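Local coordinates for putative protease (Parabacteroides distasonis ATCC 8503, PDB 3KD4), which is of unknown function but is thought to be a protease, probably exported, with two domains from uncharacterised families, at residues S46-N51 and L114-I119; F79-P84 and K97-V102; Y228-F233 and R274-V279; I380-A385 and T432-M437; F389-L394 and V501-L506. All coordinates share one frame; numbering follows the deposited sequence.

Interaction 1. Residues S46-N51 and L114-I119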
# COMPACT_ATOMS: atom_id res chain seq x y z
N SER A 46 -18.84 -4.37 -12.56
CA SER A 46 -17.57 -5.03 -12.56
C SER A 46 -16.58 -4.20 -13.39
O SER A 46 -16.97 -3.53 -14.37
CB SER A 46 -17.73 -6.46 -13.08
OG SER A 46 -18.44 -7.27 -12.14
N PHE A 47 -15.31 -4.25 -12.99
CA PHE A 47 -14.24 -3.45 -13.62
C PHE A 47 -13.13 -4.36 -14.04
O PHE A 47 -12.61 -5.07 -13.22
CB PHE A 47 -13.71 -2.44 -12.61
CG PHE A 47 -14.78 -1.60 -12.00
CD1 PHE A 47 -15.19 -0.44 -12.62
CD2 PHE A 47 -15.41 -2.00 -10.84
CE1 PHE A 47 -16.19 0.33 -12.06
CE2 PHE A 47 -16.42 -1.22 -10.29
CZ PHE A 47 -16.80 -0.08 -10.90
N ILE A 48 -12.79 -4.36 -15.33
CA ILE A 48 -11.75 -5.26 -15.84
C ILE A 48 -10.69 -4.49 -16.60
O ILE A 48 -10.96 -3.99 -17.67
CB ILE A 48 -12.33 -6.35 -16.79
CG1 ILE A 48 -13.49 -7.12 -16.15
CG2 ILE A 48 -11.17 -7.32 -17.26
CD1 ILE A 48 -14.48 -7.78 -17.18
N VAL A 49 -9.48 -4.46 -16.07
CA VAL A 49 -8.39 -3.67 -16.65
C VAL A 49 -7.49 -4.54 -17.54
O VAL A 49 -7.15 -5.65 -17.17
CB VAL A 49 -7.58 -3.00 -15.52
CG1 VAL A 49 -6.37 -2.24 -16.08
CG2 VAL A 49 -8.51 -1.99 -14.72
N TYR A 50 -7.11 -4.06 -18.72
CA TYR A 50 -6.18 -4.81 -19.55
C TYR A 50 -5.46 -3.92 -20.51
O TYR A 50 -5.84 -2.75 -20.72
CB TYR A 50 -6.89 -5.95 -20.29
CG TYR A 50 -7.93 -5.48 -21.29
CD1 TYR A 50 -9.16 -4.98 -20.88
CD2 TYR A 50 -7.68 -5.55 -22.65
CE1 TYR A 50 -10.11 -4.53 -21.83
CE2 TYR A 50 -8.62 -5.13 -23.59
CZ TYR A 50 -9.81 -4.60 -23.18
OH TYR A 50 -10.70 -4.21 -24.16
N ASN A 51 -4.40 -4.48 -21.11
CA ASN A 51 -3.59 -3.73 -22.07
C ASN A 51 -3.80 -4.28 -23.47
O ASN A 51 -3.25 -5.32 -23.82
CB ASN A 51 -2.13 -3.85 -21.66
CG ASN A 51 -1.20 -3.03 -22.55
OD1 ASN A 51 -1.62 -2.52 -23.55
ND2 ASN A 51 0.05 -2.94 -22.17
N LEU A 114 -20.72 -13.57 -13.84
CA LEU A 114 -19.77 -13.02 -14.81
C LEU A 114 -18.60 -13.97 -14.97
O LEU A 114 -17.93 -14.32 -13.99
CB LEU A 114 -19.24 -11.65 -14.34
CG LEU A 114 -18.24 -10.92 -15.23
CD1 LEU A 114 -18.84 -10.62 -16.64
CD2 LEU A 114 -17.70 -9.61 -14.54
N ASP A 115 -18.27 -14.27 -16.21
CA ASP A 115 -17.22 -15.22 -16.57
C ASP A 115 -16.49 -14.61 -17.75
O ASP A 115 -17.11 -14.34 -18.80
CB ASP A 115 -17.88 -16.54 -16.93
CG ASP A 115 -16.86 -17.65 -17.27
OD1 ASP A 115 -15.64 -17.37 -17.30
OD2 ASP A 115 -17.29 -18.79 -17.54
N TYR A 116 -15.21 -14.29 -17.57
CA TYR A 116 -14.42 -13.69 -18.64
C TYR A 116 -13.00 -14.20 -18.64
O TYR A 116 -12.50 -14.70 -17.61
CB TYR A 116 -14.40 -12.16 -18.54
CG TYR A 116 -13.61 -11.61 -17.39
CD1 TYR A 116 -14.22 -11.38 -16.16
CD2 TYR A 116 -12.25 -11.33 -17.51
CE1 TYR A 116 -13.49 -10.88 -15.08
CE2 TYR A 116 -11.52 -10.82 -16.45
CZ TYR A 116 -12.14 -10.61 -15.23
OH TYR A 116 -11.39 -10.10 -14.19
N SER A 117 -12.33 -14.02 -19.78
CA SER A 117 -10.91 -14.27 -19.90
C SER A 117 -10.17 -13.06 -20.40
O SER A 117 -10.68 -12.29 -21.24
CB SER A 117 -10.60 -15.41 -20.86
OG SER A 117 -11.13 -16.65 -20.43
N ILE A 118 -8.93 -12.95 -19.96
CA ILE A 118 -7.95 -12.06 -20.54
C ILE A 118 -6.89 -12.97 -21.18
O ILE A 118 -6.28 -13.81 -20.51
CB ILE A 118 -7.32 -11.17 -19.47
CG1 ILE A 118 -8.41 -10.26 -18.86
CG2 ILE A 118 -6.15 -10.37 -20.10
CD1 ILE A 118 -7.94 -9.45 -17.63
N ILE A 119 -6.71 -12.81 -22.49
CA ILE A 119 -5.78 -13.62 -23.26
C ILE A 119 -4.59 -12.74 -23.62
O ILE A 119 -4.76 -11.70 -24.24
CB ILE A 119 -6.45 -14.19 -24.49
CG1 ILE A 119 -7.62 -15.09 -24.05
CG2 ILE A 119 -5.42 -14.98 -25.38
CD1 ILE A 119 -8.76 -15.01 -24.94
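Ile48 rests on the ring of Tyr116, and the two side chains slide past each other in opposite directions. From CB of Ile48 two branches leave. The CG1 branch lies opposite the carbonyl carbon (chi1 -53°). Its CG1 sits 3.9 Å from Tyr116 CZ. Its tip, CD1, lies over the middle of the ring face, 3.8 Å from the ring centroid of Tyr116 and only 12° off the normal. This is a CH-pi contact. The other branch, CG2, meets Tyr116 CE2 at 3.6 Å. CG2 is also 3.9 Å from Ile118 CD1, so it touches two residues of the facing strand. The methylene CG1 of Ile118 borders the Tyr116 ring in its plane. Ile118 CD1 reaches Val49 O as well, and its CG2 lies 4.5 Å from Tyr50 CB. Tyr50 then turns away, and its OH probably bonds to Glu81, though modelled very short. At the other end, Ser46 OG is 3.4 Å from Leu114 CD2. The hydroxyl has its polar partner elsewhere, in His103. Beyond Ile48, the Tyr116 side chain also touches Leu57 and Ser27 of the neighbouring strands 55-65 and 23-33.

No hydrogen bond joins the two segments. Strand 45-50 bonds instead to 97-102, and strand 111-120 pairs through Leu114 with Met29 and through Asp115 with His60. The axes of the two short segments come within 9.3 Å and run almost parallel. That spacing, bridged by interlocking side chains, is typical of two beta sheets packed face to face, here an edge strand of the three-stranded sheet lying on the large mixed sheet.

Interaction 2. Residues F79-P84 and K97-V102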
# COMPACT_ATOMS: atom_id res chain seq x y z
N PHE A 79 -21.98 -2.51 -21.45
CA PHE A 79 -20.53 -2.66 -21.45
C PHE A 79 -19.87 -1.36 -21.91
O PHE A 79 -20.06 -0.97 -23.08
CB PHE A 79 -20.07 -3.83 -22.37
CG PHE A 79 -20.56 -5.20 -21.92
CD1 PHE A 79 -21.82 -5.64 -22.27
CD2 PHE A 79 -19.75 -6.03 -21.19
CE1 PHE A 79 -22.28 -6.93 -21.89
CE2 PHE A 79 -20.19 -7.28 -20.78
CZ PHE A 79 -21.47 -7.74 -21.15
N VAL A 80 -19.15 -0.67 -21.03
CA VAL A 80 -18.56 0.60 -21.38
C VAL A 80 -17.07 0.55 -21.14
O VAL A 80 -16.64 0.27 -20.04
CB VAL A 80 -19.17 1.79 -20.60
CG1 VAL A 80 -18.60 3.13 -21.14
CG2 VAL A 80 -20.69 1.74 -20.69
N GLU A 81 -16.29 0.87 -22.17
CA GLU A 81 -14.84 0.88 -22.06
C GLU A 81 -14.33 2.27 -21.81
O GLU A 81 -14.79 3.22 -22.43
CB GLU A 81 -14.22 0.26 -23.32
CG GLU A 81 -13.25 -0.87 -22.97
CD GLU A 81 -12.97 -1.83 -24.09
OE1 GLU A 81 -13.04 -1.39 -25.27
OE2 GLU A 81 -12.67 -3.03 -23.77
N VAL A 82 -13.42 2.42 -20.85
CA VAL A 82 -12.91 3.72 -20.40
C VAL A 82 -11.42 3.58 -20.13
O VAL A 82 -10.91 2.46 -20.11
CB VAL A 82 -13.64 4.20 -19.11
CG1 VAL A 82 -15.15 4.21 -19.34
CG2 VAL A 82 -13.26 3.35 -17.83
N LEU A 83 -10.73 4.71 -19.91
CA LEU A 83 -9.34 4.71 -19.45
C LEU A 83 -9.31 4.45 -17.96
O LEU A 83 -10.05 5.07 -17.24
CB LEU A 83 -8.67 6.06 -19.73
CG LEU A 83 -7.15 6.19 -19.50
CD1 LEU A 83 -6.33 5.46 -20.59
CD2 LEU A 83 -6.75 7.69 -19.43
N PRO A 84 -8.46 3.53 -17.48
CA PRO A 84 -8.34 3.37 -16.04
C PRO A 84 -7.89 4.69 -15.40
O PRO A 84 -7.07 5.40 -15.98
CB PRO A 84 -7.24 2.32 -15.87
CG PRO A 84 -7.02 1.73 -17.21
CD PRO A 84 -7.52 2.68 -18.23
N LYS A 97 -7.01 -0.02 -21.10
CA LYS A 97 -8.47 -0.12 -21.04
C LYS A 97 -8.99 -0.70 -19.76
O LYS A 97 -8.38 -1.60 -19.13
CB LYS A 97 -9.01 -0.96 -22.16
CG LYS A 97 -8.72 -0.41 -23.53
CD LYS A 97 -9.63 0.69 -23.90
CE LYS A 97 -9.18 1.40 -25.19
NZ LYS A 97 -10.11 2.55 -25.46
N GLU A 98 -10.15 -0.17 -19.36
CA GLU A 98 -10.94 -0.71 -18.28
C GLU A 98 -12.35 -0.89 -18.80
O GLU A 98 -13.01 0.09 -19.15
CB GLU A 98 -10.93 0.24 -17.09
CG GLU A 98 -11.87 -0.13 -15.95
CD GLU A 98 -11.59 0.66 -14.70
OE1 GLU A 98 -10.74 1.56 -14.73
OE2 GLU A 98 -12.20 0.40 -13.67
N MSE A 99 -12.80 -2.15 -18.84
CA MSE A 99 -14.16 -2.48 -19.22
C MSE A 99 -15.01 -2.39 -17.95
O MSE A 99 -14.69 -3.05 -16.95
CB MSE A 99 -14.26 -3.92 -19.75
CG MSE A 99 -15.72 -4.38 -19.94
SE MSE A 99 -16.55 -3.42 -21.32
CE MSE A 99 -15.76 -4.28 -22.89
N VAL A 100 -16.07 -1.58 -18.01
CA VAL A 100 -17.03 -1.48 -16.92
C VAL A 100 -18.29 -2.23 -17.37
O VAL A 100 -18.89 -1.91 -18.40
CB VAL A 100 -17.37 -0.01 -16.60
CG1 VAL A 100 -18.45 0.09 -15.47
CG2 VAL A 100 -16.06 0.76 -16.24
N VAL A 101 -18.63 -3.28 -16.64
CA VAL A 101 -19.84 -4.06 -16.88
C VAL A 101 -20.90 -3.56 -15.89
O VAL A 101 -20.73 -3.69 -14.68
CB VAL A 101 -19.58 -5.54 -16.64
CG1 VAL A 101 -20.80 -6.38 -17.00
CG2 VAL A 101 -18.33 -6.01 -17.45
N VAL A 102 -21.99 -2.98 -16.40
CA VAL A 102 -23.07 -2.51 -15.52
C VAL A 102 -24.08 -3.64 -15.39
O VAL A 102 -24.68 -4.07 -16.36
CB VAL A 102 -23.77 -1.25 -16.08
CG1 VAL A 102 -25.02 -0.87 -15.20
CG2 VAL A 102 -22.77 -0.07 -16.16
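One bend carries the selenium of Met99, a selenomethionine, toward Phe79: CG leaves trans to the backbone N (chi1 171°), and chi2 (67°) folds SE over. SE ends 3.7 Å from Phe79 CB and lies beside the edge of the Phe79 ring, near its plane, in a Met-aromatic contact. A second bend, at chi3, turns the methyl CE to Glu81 OE2 at 3.4 Å. The polar partner of that oxygen is Tyr50. Val101 lies alongside Phe79, with CG1 3.9 Å from Phe79 CE2.

The strands are antiparallel, and 97-102 is the middle strand of a three-stranded sheet, with 45-50 on its other side. Val80 and Val100 exchange two bonds, and Val80 N reaches Val100 O at 2.9 Å. Val82 and Glu98 exchange two more, with Glu98 N 2.8 Å from Val82 O. On their face, Val82 CG2 meets Val100 CG2 at 4.1 Å. The Glu98 side chain is extended, and its OE1 passes 3.3 Å from Pro84 CA. A glycerol, probably from the crystallisation liquor, is modelled doubtfully close to it.

Lys97 crosses Glu81 at about a right angle, but their charged ends stay apart, so backbone bonds and apolar packing hold the pair.

Interaction 3. Residues Y228-F233 and R274-V279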
# COMPACT_ATOMS: atom_id res chain seq x y z
N TYR A 228 21.98 7.35 -21.74
CA TYR A 228 23.14 8.21 -21.97
C TYR A 228 22.94 9.63 -21.45
O TYR A 228 23.76 10.14 -20.71
CB TYR A 228 23.52 8.27 -23.46
CG TYR A 228 24.63 9.29 -23.69
CD1 TYR A 228 25.97 8.97 -23.40
CD2 TYR A 228 24.34 10.58 -24.11
CE1 TYR A 228 26.98 9.90 -23.57
CE2 TYR A 228 25.35 11.53 -24.27
CZ TYR A 228 26.67 11.18 -24.00
OH TYR A 228 27.70 12.11 -24.18
N GLU A 229 21.83 10.25 -21.84
CA GLU A 229 21.53 11.59 -21.38
C GLU A 229 21.37 11.68 -19.86
O GLU A 229 21.86 12.62 -19.23
CB GLU A 229 20.28 12.13 -22.07
CG GLU A 229 19.75 13.46 -21.40
CD GLU A 229 18.61 14.16 -22.19
OE1 GLU A 229 18.46 13.84 -23.40
OE2 GLU A 229 17.88 15.02 -21.60
N SER A 230 20.69 10.70 -19.28
CA SER A 230 20.43 10.68 -17.86
C SER A 230 21.75 10.62 -17.09
O SER A 230 21.95 11.33 -16.10
CB SER A 230 19.49 9.53 -17.51
OG SER A 230 18.20 9.67 -18.15
N LYS A 231 22.67 9.77 -17.55
CA LYS A 231 23.98 9.67 -16.92
C LYS A 231 24.78 10.97 -17.09
O LYS A 231 25.40 11.43 -16.16
CB LYS A 231 24.77 8.52 -17.51
CG LYS A 231 24.19 7.13 -17.16
CD LYS A 231 24.77 6.06 -18.07
CE LYS A 231 24.24 4.68 -17.72
NZ LYS A 231 24.71 3.64 -18.68
N THR A 232 24.78 11.53 -18.29
CA THR A 232 25.57 12.73 -18.58
C THR A 232 25.00 13.86 -17.77
O THR A 232 25.76 14.57 -17.10
CB THR A 232 25.61 13.06 -20.07
OG1 THR A 232 26.18 11.96 -20.78
CG2 THR A 232 26.45 14.34 -20.34
N PHE A 233 23.68 14.00 -17.77
CA PHE A 233 23.00 15.04 -16.97
C PHE A 233 23.32 14.94 -15.48
O PHE A 233 23.53 15.97 -14.82
CB PHE A 233 21.50 14.95 -17.20
CG PHE A 233 20.68 16.13 -16.71
CD1 PHE A 233 21.22 17.41 -16.54
CD2 PHE A 233 19.34 15.96 -16.48
CE1 PHE A 233 20.41 18.46 -16.12
CE2 PHE A 233 18.53 17.01 -16.06
CZ PHE A 233 19.07 18.27 -15.89
N ARG A 274 9.76 2.50 -19.94
CA ARG A 274 10.13 3.21 -21.14
C ARG A 274 11.63 3.40 -21.11
O ARG A 274 12.29 3.30 -20.08
CB ARG A 274 9.46 4.57 -21.26
CG ARG A 274 7.97 4.47 -21.54
CD ARG A 274 7.34 5.85 -21.43
NE ARG A 274 7.28 6.28 -20.04
CZ ARG A 274 7.25 7.54 -19.62
NH1 ARG A 274 7.23 8.57 -20.47
NH2 ARG A 274 7.23 7.77 -18.33
N ASP A 275 12.17 3.69 -22.28
CA ASP A 275 13.54 4.09 -22.37
C ASP A 275 13.83 5.19 -21.33
O ASP A 275 13.10 6.17 -21.27
CB ASP A 275 13.75 4.62 -23.77
CG ASP A 275 15.08 5.18 -23.94
OD1 ASP A 275 15.98 4.36 -24.20
OD2 ASP A 275 15.23 6.40 -23.81
N ILE A 276 14.89 5.03 -20.54
CA ILE A 276 15.05 5.88 -19.36
C ILE A 276 15.26 7.39 -19.69
O ILE A 276 14.78 8.25 -18.96
CB ILE A 276 16.13 5.32 -18.43
CG1 ILE A 276 15.58 4.09 -17.73
CG2 ILE A 276 16.43 6.24 -17.27
CD1 ILE A 276 14.51 4.44 -16.66
N ASP A 277 15.95 7.68 -20.79
CA ASP A 277 16.07 9.07 -21.27
C ASP A 277 14.71 9.67 -21.66
O ASP A 277 14.49 10.85 -21.52
CB ASP A 277 17.06 9.18 -22.44
CG ASP A 277 18.50 9.04 -22.00
OD1 ASP A 277 18.82 8.94 -20.78
OD2 ASP A 277 19.35 8.99 -22.92
N THR A 278 13.80 8.85 -22.16
CA THR A 278 12.46 9.29 -22.51
C THR A 278 11.66 9.60 -21.25
O THR A 278 10.89 10.55 -21.22
CB THR A 278 11.75 8.18 -23.28
OG1 THR A 278 12.48 7.93 -24.48
CG2 THR A 278 10.33 8.55 -23.64
N VAL A 279 11.82 8.76 -20.21
CA VAL A 279 11.20 9.02 -18.91
C VAL A 279 11.63 10.40 -18.45
O VAL A 279 10.79 11.26 -18.20
CB VAL A 279 11.59 7.97 -17.82
CG1 VAL A 279 11.02 8.38 -16.47
CG2 VAL A 279 11.10 6.60 -18.21
O HOH W 1 20.25 6.53 -24.29
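The N-terminal turn of helix 228-238 meets a side chain from helix 276-282: the carboxylate of Asp277 takes up amide hydrogens of Glu229 and Ser230. Each oxygen has its own share. OD2 accepts from Glu229 N at 3.0 Å on its syn side, well out of the carboxylate plane. OD1 accepts twice from Ser230. Ser230 N comes from above the plane at 3.0 Å, and Ser230 OG comes on the anti side at 2.8 Å. A water links Tyr228 N to OD2, at 3.0 Å from that oxygen. Asp277 CG stands opposite its carbonyl carbon (chi1 -73°), which directs the carboxylate at the other helix.

A helix start gathers amide hydrogens, so it would be expected to favour a negative group here. Asp277 lies in the first turn of its own helix, where Asp275 is the N-cap. Asp275 OD2 caps Thr278 N at 3.3 Å and also takes Thr278 OG1 from the opposite face of its plane. With an alanine in place of Asp277, the amides of Glu229 and Ser230 and the Ser230 hydroxyl would probably be left without this acceptor. Glu229 extends past the carboxylate to a salt bridge with Arg281, while Ile276 CG2 lies 4.0 Å from Ser230 OG.

Interaction 4. Residues I380-A385 and T432-M437; sequences ISADQA and TPAEGM
Ile380 N donates to Thr432 O at 3.0 Å, a fairly straight bond (164°) that arrives from above the carbonyl plane. It belongs to a parallel beta bridge between Ile380 and Pro433. Here the last residues of strands 370-380 and 423-433 lie side by side in a five-stranded mixed sheet. Thr432 also bonds to Val378, two residues earlier in strand 370-380. Past the bridge, Ala434 N points at Ile380 O, but that bond is bent and weak. Pro433 has no amide hydrogen to give.

The side chains of Ile380 and Pro433 stand on one face of the sheet, with Ile380 CD1 4.4 Å from Pro433 CB. Phe504, from strand 501-505 of the neighbouring small sheet, packs against this face and touches both. The CG2 branch of Ile380, trans to the backbone N, reaches Met437, modelled as selenomethionine. The two side chains cross at a slant, and CG2 lies 3.9 Å from Met437 SE. The position of the terminal methyl of Met437 is doubtful.

Both chains turn off after the bridge. Residues Ala434 to Met437 make a type II beta turn, closed by Met437 N to Ala434 O at 3.1 Å. Gly436 takes the positive phi (78°) that this turn needs. On the other side, Ser381 N donates to Gln384 OE1 at 2.7 Å, so the Gln384 side chain folds back over its own loop. Ser381 OG probably accepts from Gln384 N in an ST motif, although its place is less sure. Where the loop after Ile380 meets the beta turn, methyl faces methyl: Ala382 CB lies 3.8 Å from Ala434 CB.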
# COMPACT_ATOMS: atom_id res chain seq x y z
N ILE A 380 -2.86 34.61 25.84
CA ILE A 380 -4.24 34.65 26.30
C ILE A 380 -4.54 36.02 26.86
O ILE A 380 -3.84 36.49 27.77
CB ILE A 380 -4.56 33.64 27.42
CG1 ILE A 380 -3.90 32.30 27.14
CG2 ILE A 380 -6.06 33.47 27.56
CD1 ILE A 380 -3.92 31.41 28.32
N SER A 381 -5.60 36.64 26.33
CA SER A 381 -6.03 37.97 26.77
C SER A 381 -6.97 37.92 27.97
O SER A 381 -7.69 36.94 28.16
CB SER A 381 -6.79 38.65 25.63
OG SER A 381 -8.09 38.10 25.52
N ALA A 382 -6.98 39.01 28.75
CA ALA A 382 -8.00 39.24 29.78
C ALA A 382 -9.35 39.45 29.09
O ALA A 382 -10.40 39.40 29.75
CB ALA A 382 -7.63 40.44 30.66
N ASP A 383 -9.33 39.69 27.77
CA ASP A 383 -10.55 39.68 26.96
C ASP A 383 -11.25 38.35 27.16
O ASP A 383 -12.37 38.29 27.70
CB ASP A 383 -10.22 39.88 25.47
N GLN A 384 -10.56 37.27 26.82
CA GLN A 384 -11.13 35.92 26.86
C GLN A 384 -11.59 35.41 28.24
O GLN A 384 -12.16 34.32 28.31
CB GLN A 384 -10.11 34.92 26.30
CG GLN A 384 -9.69 35.17 24.87
CD GLN A 384 -8.30 34.58 24.56
OE1 GLN A 384 -7.34 34.81 25.30
NE2 GLN A 384 -8.20 33.84 23.47
N ALA A 385 -11.34 36.16 29.32
CA ALA A 385 -11.71 35.71 30.69
C ALA A 385 -12.60 36.66 31.49
O ALA A 385 -12.67 36.52 32.72
CB ALA A 385 -10.45 35.40 31.51
N THR A 432 1.68 32.77 27.22
CA THR A 432 1.73 34.05 27.92
C THR A 432 0.31 34.53 28.24
O THR A 432 -0.38 35.09 27.39
CB THR A 432 2.50 35.11 27.15
OG1 THR A 432 3.83 34.63 26.88
CG2 THR A 432 2.60 36.42 27.98
N PRO A 433 -0.15 34.28 29.47
CA PRO A 433 -1.47 34.79 29.87
C PRO A 433 -1.46 36.31 30.14
O PRO A 433 -0.42 36.86 30.52
CB PRO A 433 -1.78 34.03 31.16
CG PRO A 433 -0.42 33.68 31.72
CD PRO A 433 0.54 33.58 30.57
N ALA A 434 -2.63 36.94 29.99
CA ALA A 434 -2.83 38.36 30.36
C ALA A 434 -2.52 38.60 31.83
O ALA A 434 -2.61 37.69 32.66
CB ALA A 434 -4.26 38.78 30.07
N GLU A 435 -2.17 39.85 32.15
CA GLU A 435 -1.79 40.25 33.52
C GLU A 435 -2.91 39.91 34.49
O GLU A 435 -4.09 40.15 34.19
CB GLU A 435 -1.44 41.74 33.60
N GLY A 436 -2.56 39.31 35.62
CA GLY A 436 -3.56 38.96 36.64
C GLY A 436 -4.43 37.73 36.38
O GLY A 436 -5.32 37.42 37.17
N MSE A 437 -4.21 37.02 35.27
CA MSE A 437 -4.93 35.75 35.09
C MSE A 437 -4.29 34.72 36.00
O MSE A 437 -3.07 34.70 36.20
CB MSE A 437 -4.90 35.30 33.63
CG MSE A 437 -5.76 36.13 32.71
SE MSE A 437 -5.80 35.21 31.02
CE MSE A 437 -7.53 35.75 30.34

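Interaction 5. Residues F389-L394 and V501-L506; sequences FAICVL and VLLFSL
The ring of Phe389 meets Leu503 and Ser505 at a slant. Its CD1 is 3.5 Å from Leu503 CD1, and its CE1 is 4.1 Å from Ser505 CB. The ring of Phe504, on the other face of the sheet, is met at its edge. Cys392 CB lies near the ring plane, 4.0 Å from Phe504 CE1, and Ala390 O borders the same rim. Ile466 of strand 465-474 also touches the Phe504 side chain.

Leu503 has CG trans to the backbone N (chi1 -179°), and its CD1 lies between two residues of strand 389-393. Besides Phe389 it meets Ile391 CG1 at 4.1 Å. With an alanine at Leu503, the Phe389 ring is likely to lose its nearest apolar support and be freer to turn. Further along this face, Ile391 CG2 packs on Val501 CG1 at 3.7 Å.

The strands run antiparallel. Ala390 and Phe504 exchange two backbone bonds, with Ala390 N 2.8 Å from Phe504 O. Cys392 and Leu502 exchange two more, with Leu502 N also 2.8 Å from Cys392 O. Strand 501-505 pairs on its other side with 438-439.

Ala390, Cys392, Leu502 and Phe504 are buried against the five-stranded sheet, while Phe389, Ile391 and Val393 lie on the exposed face. The contact joins two strands by backbone bonds, and its apolar face packs on the five-stranded sheet, as in two sheets packed face to face.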
# COMPACT_ATOMS: atom_id res chain seq x y z
N PHE A 389 -13.72 32.95 33.69
CA PHE A 389 -12.71 31.98 33.30
C PHE A 389 -12.27 32.15 31.86
O PHE A 389 -13.03 32.65 31.03
CB PHE A 389 -13.23 30.56 33.45
CG PHE A 389 -13.35 30.10 34.86
CD1 PHE A 389 -12.31 29.42 35.46
CD2 PHE A 389 -14.50 30.36 35.59
CE1 PHE A 389 -12.42 28.97 36.76
CE2 PHE A 389 -14.61 29.90 36.90
CZ PHE A 389 -13.58 29.21 37.48
N ALA A 390 -11.05 31.71 31.58
CA ALA A 390 -10.55 31.64 30.22
C ALA A 390 -10.13 30.19 30.02
O ALA A 390 -9.35 29.67 30.82
CB ALA A 390 -9.38 32.58 30.03
N ILE A 391 -10.70 29.54 29.00
CA ILE A 391 -10.36 28.16 28.62
C ILE A 391 -9.38 28.22 27.47
O ILE A 391 -9.77 28.51 26.34
CB ILE A 391 -11.58 27.35 28.15
CG1 ILE A 391 -12.62 27.23 29.25
CG2 ILE A 391 -11.15 25.93 27.74
CD1 ILE A 391 -14.03 27.01 28.71
N CYS A 392 -8.12 27.95 27.75
CA CYS A 392 -7.05 28.02 26.76
C CYS A 392 -6.80 26.63 26.16
O CYS A 392 -6.28 25.77 26.84
CB CYS A 392 -5.79 28.52 27.44
SG CYS A 392 -4.36 28.63 26.37
N VAL A 393 -7.20 26.42 24.91
CA VAL A 393 -6.94 25.15 24.23
C VAL A 393 -5.60 25.28 23.52
O VAL A 393 -5.46 26.09 22.62
CB VAL A 393 -8.07 24.78 23.26
CG1 VAL A 393 -7.83 23.39 22.63
CG2 VAL A 393 -9.41 24.77 24.01
N LEU A 394 -4.59 24.54 23.97
CA LEU A 394 -3.29 24.57 23.31
C LEU A 394 -3.48 23.90 21.92
O LEU A 394 -4.04 22.82 21.84
CB LEU A 394 -2.24 23.83 24.13
CG LEU A 394 -1.98 24.37 25.53
CD1 LEU A 394 -1.18 23.35 26.38
CD2 LEU A 394 -1.31 25.75 25.46
N VAL A 501 -6.06 21.49 27.47
CA VAL A 501 -6.70 22.65 28.04
C VAL A 501 -5.95 23.15 29.26
O VAL A 501 -5.61 22.36 30.15
CB VAL A 501 -8.16 22.35 28.43
CG1 VAL A 501 -8.74 23.50 29.25
CG2 VAL A 501 -8.98 22.09 27.17
N LEU A 502 -5.74 24.46 29.30
CA LEU A 502 -5.35 25.18 30.52
C LEU A 502 -6.53 26.10 30.89
O LEU A 502 -7.11 26.77 30.03
CB LEU A 502 -4.10 26.04 30.32
CG LEU A 502 -2.78 25.34 29.96
CD1 LEU A 502 -1.69 26.44 29.76
CD2 LEU A 502 -2.39 24.33 31.03
N LEU A 503 -6.89 26.09 32.16
CA LEU A 503 -7.99 26.90 32.67
C LEU A 503 -7.39 28.01 33.52
O LEU A 503 -6.51 27.76 34.35
CB LEU A 503 -8.93 26.04 33.51
CG LEU A 503 -10.16 26.70 34.13
CD1 LEU A 503 -11.20 27.14 33.06
CD2 LEU A 503 -10.76 25.71 35.17
N PHE A 504 -7.87 29.22 33.30
CA PHE A 504 -7.47 30.39 34.09
C PHE A 504 -8.70 31.07 34.64
O PHE A 504 -9.74 31.12 33.98
CB PHE A 504 -6.74 31.41 33.22
CG PHE A 504 -5.44 30.92 32.66
CD1 PHE A 504 -5.41 30.21 31.48
CD2 PHE A 504 -4.24 31.21 33.30
CE1 PHE A 504 -4.22 29.79 30.95
CE2 PHE A 504 -3.05 30.79 32.79
CZ PHE A 504 -3.04 30.07 31.60
N SER A 505 -8.57 31.60 35.85
CA SER A 505 -9.59 32.48 36.40
C SER A 505 -9.03 33.89 36.35
O SER A 505 -7.80 34.10 36.35
CB SER A 505 -10.00 32.08 37.82
OG SER A 505 -8.91 32.15 38.72
N LEU A 506 -9.94 34.86 36.28
CA LEU A 506 -9.59 36.24 36.03
C LEU A 506 -9.52 36.94 37.36
O LEU A 506 -8.74 36.55 38.25
CB LEU A 506 -10.63 36.90 35.13
OXT LEU A 506 -10.26 37.91 37.58

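Interactions 1 and 2 lie in the DUF3857 range, with centres about 10 Å apart. Interaction 2, nested in the loop closed by interaction 1, lies within the three-stranded sheet, which interaction 1 docks on the large one. Interaction 3 follows in a helical part, its centre about 35 Å from that of interaction 1. Interactions 4 and 5 come last, with centres about 9 Å apart and segments that alternate along the chain. Interaction 4 ends two strands of the five-stranded sheet, interaction 5 lies in the small sheet, and they touch where these sheets pack. The centres of interactions 1 and 5 are about 61 Å apart, consistent with separate modules in an elongated chain.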